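Long-range contact in D-alanyl-D-alanine carboxypeptidase (Vibrio cholerae, PDB 5TR7), which probably removes the terminal D-alanine from peptidoglycan precursor peptides, as a penicillin-binding serine carboxypeptidase of the S11 family: residues Leu190-Met195 and Glu239-Leu244. Sequence-based numbering, arbitrary orientation.
Sequences LWDKSM and ESKKLL
With chi1 at -168° and the chain extended beyond CG, K241 leaves its helix as a straight rod whose ammonium group reaches the loop carrying D192 and S194. CG of D192 also lies opposite its backbone N (chi1 -173°), and the carboxylate meets the lysine from the opposing direction. NZ of K241 lies 2.9 Å from OD2 of D192, a hydrogen-bonded salt bridge that uses the syn lone pair of the oxygen. A second bond joins NZ of K241 to OG of S194, at 2.8 Å. The same OG donates to OD1 of D192 (2.7 Å), again on the syn side, so lysine, serine and carboxylate close a small ring of polar contacts. Weak bonds from the backbone N atoms of S194 (2.8 Å) and M195 to OD1 of D192, both bent to 125° at the hydrogen, are consistent with an Asx turn closed at S194 and probably help to hold the carboxylate. In the fold, the loop leads into edge strand 196-205 of the five-stranded antiparallel sheet of the penicillin-binding domain, and helix 233-251 packs on that sheet, so the contact ties its border to this helix. Beside the polar ring, M195 lays its terminal methyl on the helix: CE of M195 is 3.7 Å from CB of L244 and 3.8 Å from the carbonyl O of K241. L244 itself is buried against L223 and A225 of strand 221-230, whereas M195 also touches S245, the next residue, and F248, one turn beyond L244.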
loop_
_atom_site.group_PDB
_atom_site.type_symbol
_atom_site.label_atom_id
_atom_site.label_comp_id
_atom_site.label_asym_id
_atom_site.label_seq_id
_atom_site.Cartn_x
_atom_site.Cartn_y
_atom_site.Cartn_z
ATOM N N LEU A 190 13.884 -0.369 2.344
ATOM C CA LEU A 190 14.339 -1.209 1.215
ATOM C C LEU A 190 15.862 -1.134 1.041
ATOM O O LEU A 190 16.437 -2.031 0.473
ATOM C CB LEU A 190 13.699 -0.755 -0.062
ATOM C CG LEU A 190 12.188 -0.994 -0.163
ATOM C CD1 LEU A 190 11.668 -0.305 -1.436
ATOM C CD2 LEU A 190 11.840 -2.476 -0.150
ATOM N N TRP A 191 16.485 -0.039 1.520
ATOM C CA TRP A 191 17.931 0.186 1.399
ATOM C C TRP A 191 18.725 -0.324 2.620
ATOM O O TRP A 191 19.957 -0.299 2.626
ATOM C CB TRP A 191 18.174 1.704 1.235
ATOM C CG TRP A 191 17.965 2.223 -0.126
ATOM C CD1 TRP A 191 18.932 2.392 -1.073
ATOM C CD2 TRP A 191 16.740 2.639 -0.736
ATOM N NE1 TRP A 191 18.389 2.904 -2.220
ATOM C CE2 TRP A 191 17.044 3.050 -2.050
ATOM C CE3 TRP A 191 15.415 2.730 -0.296
ATOM C CZ2 TRP A 191 16.074 3.514 -2.940
ATOM C CZ3 TRP A 191 14.439 3.170 -1.204
ATOM C CH2 TRP A 191 14.785 3.615 -2.469
ATOM N N ASP A 192 18.027 -0.728 3.674
ATOM C CA ASP A 192 18.699 -1.221 4.869
ATOM C C ASP A 192 19.370 -2.570 4.582
ATOM O O ASP A 192 18.730 -3.573 4.295
ATOM C CB ASP A 192 17.714 -1.343 6.024
ATOM C CG ASP A 192 18.361 -1.695 7.336
ATOM O OD1 ASP A 192 19.254 -2.556 7.427
ATOM O OD2 ASP A 192 17.911 -1.109 8.308
ATOM N N LYS A 193 20.673 -2.586 4.746
ATOM C CA LYS A 193 21.478 -3.781 4.499
ATOM C C LYS A 193 21.427 -4.868 5.555
ATOM O O LYS A 193 21.719 -6.015 5.246
ATOM C CB LYS A 193 22.923 -3.311 4.261
ATOM C CG LYS A 193 22.990 -2.651 2.877
ATOM C CD LYS A 193 24.068 -1.598 2.761
ATOM C CE LYS A 193 23.625 -0.333 3.510
ATOM N NZ LYS A 193 24.689 0.716 3.584
ATOM N N SER A 194 21.197 -4.500 6.814
ATOM C CA SER A 194 21.084 -5.466 7.902
ATOM C C SER A 194 19.779 -6.282 7.853
ATOM O O SER A 194 19.683 -7.287 8.534
ATOM C CB SER A 194 21.201 -4.796 9.291
ATOM O OG SER A 194 20.141 -3.886 9.566
ATOM N N MET A 195 18.780 -5.843 7.104
ATOM C CA MET A 195 17.447 -6.498 7.075
ATOM C C MET A 195 16.957 -6.773 5.665
ATOM O O MET A 195 17.353 -6.108 4.731
ATOM C CB MET A 195 16.359 -5.647 7.725
ATOM C CG MET A 195 16.122 -5.821 9.206
ATOM S SD MET A 195 14.301 -5.732 9.633
ATOM C CE MET A 195 14.495 -5.895 11.445
ATOM N N GLU A 239 11.044 3.121 13.899
ATOM C CA GLU A 239 10.091 2.426 14.712
ATOM C C GLU A 239 9.679 1.130 14.030
ATOM O O GLU A 239 9.469 0.129 14.706
ATOM C CB GLU A 239 8.887 3.318 15.012
ATOM C CG GLU A 239 9.262 4.620 15.744
ATOM C CD GLU A 239 10.036 4.432 17.051
ATOM O OE1 GLU A 239 11.220 4.799 17.122
ATOM O OE2 GLU A 239 9.510 3.819 17.964
ATOM N N SER A 240 9.607 1.120 12.711
ATOM C CA SER A 240 9.262 -0.117 12.005
ATOM C C SER A 240 10.368 -1.136 12.153
ATOM O O SER A 240 10.091 -2.319 12.359
ATOM C CB SER A 240 8.989 0.178 10.522
ATOM O OG SER A 240 7.815 0.956 10.455
ATOM N N LYS A 241 11.612 -0.657 12.102
ATOM C CA LYS A 241 12.773 -1.553 12.250
ATOM C C LYS A 241 12.745 -2.149 13.658
ATOM O O LYS A 241 12.925 -3.356 13.786
ATOM C CB LYS A 241 14.127 -0.866 11.927
ATOM C CG LYS A 241 15.258 -1.809 11.786
ATOM C CD LYS A 241 16.633 -1.165 11.585
ATOM C CE LYS A 241 17.645 -2.254 11.159
ATOM N NZ LYS A 241 19.011 -1.726 10.902
ATOM N N LYS A 242 12.403 -1.349 14.690
ATOM C CA LYS A 242 12.363 -1.875 16.070
ATOM C C LYS A 242 11.275 -2.912 16.160
ATOM O O LYS A 242 11.480 -3.973 16.702
ATOM C CB LYS A 242 12.028 -0.843 17.146
ATOM C CG LYS A 242 13.082 0.164 17.446
ATOM C CD LYS A 242 12.535 1.323 18.297
ATOM C CE LYS A 242 13.625 2.385 18.337
ATOM N NZ LYS A 242 13.101 3.729 18.700
ATOM N N LEU A 243 10.116 -2.575 15.657
ATOM C CA LEU A 243 9.008 -3.473 15.717
ATOM C C LEU A 243 9.376 -4.774 15.081
ATOM O O LEU A 243 9.154 -5.793 15.642
ATOM C CB LEU A 243 7.813 -2.856 15.034
ATOM C CG LEU A 243 6.448 -3.346 15.434
ATOM C CD1 LEU A 243 6.319 -3.540 16.922
ATOM C CD2 LEU A 243 5.397 -2.404 14.920
ATOM N N LEU A 244 9.965 -4.726 13.906
ATOM C CA LEU A 244 10.341 -5.948 13.186
ATOM C C LEU A 244 11.426 -6.742 13.916
ATOM O O LEU A 244 11.308 -7.968 14.018
ATOM C CB LEU A 244 10.786 -5.646 11.751
ATOM C CG LEU A 244 9.705 -5.196 10.781
ATOM C CD1 LEU A 244 10.322 -4.536 9.551
ATOM C CD2 LEU A 244 8.801 -6.323 10.350
#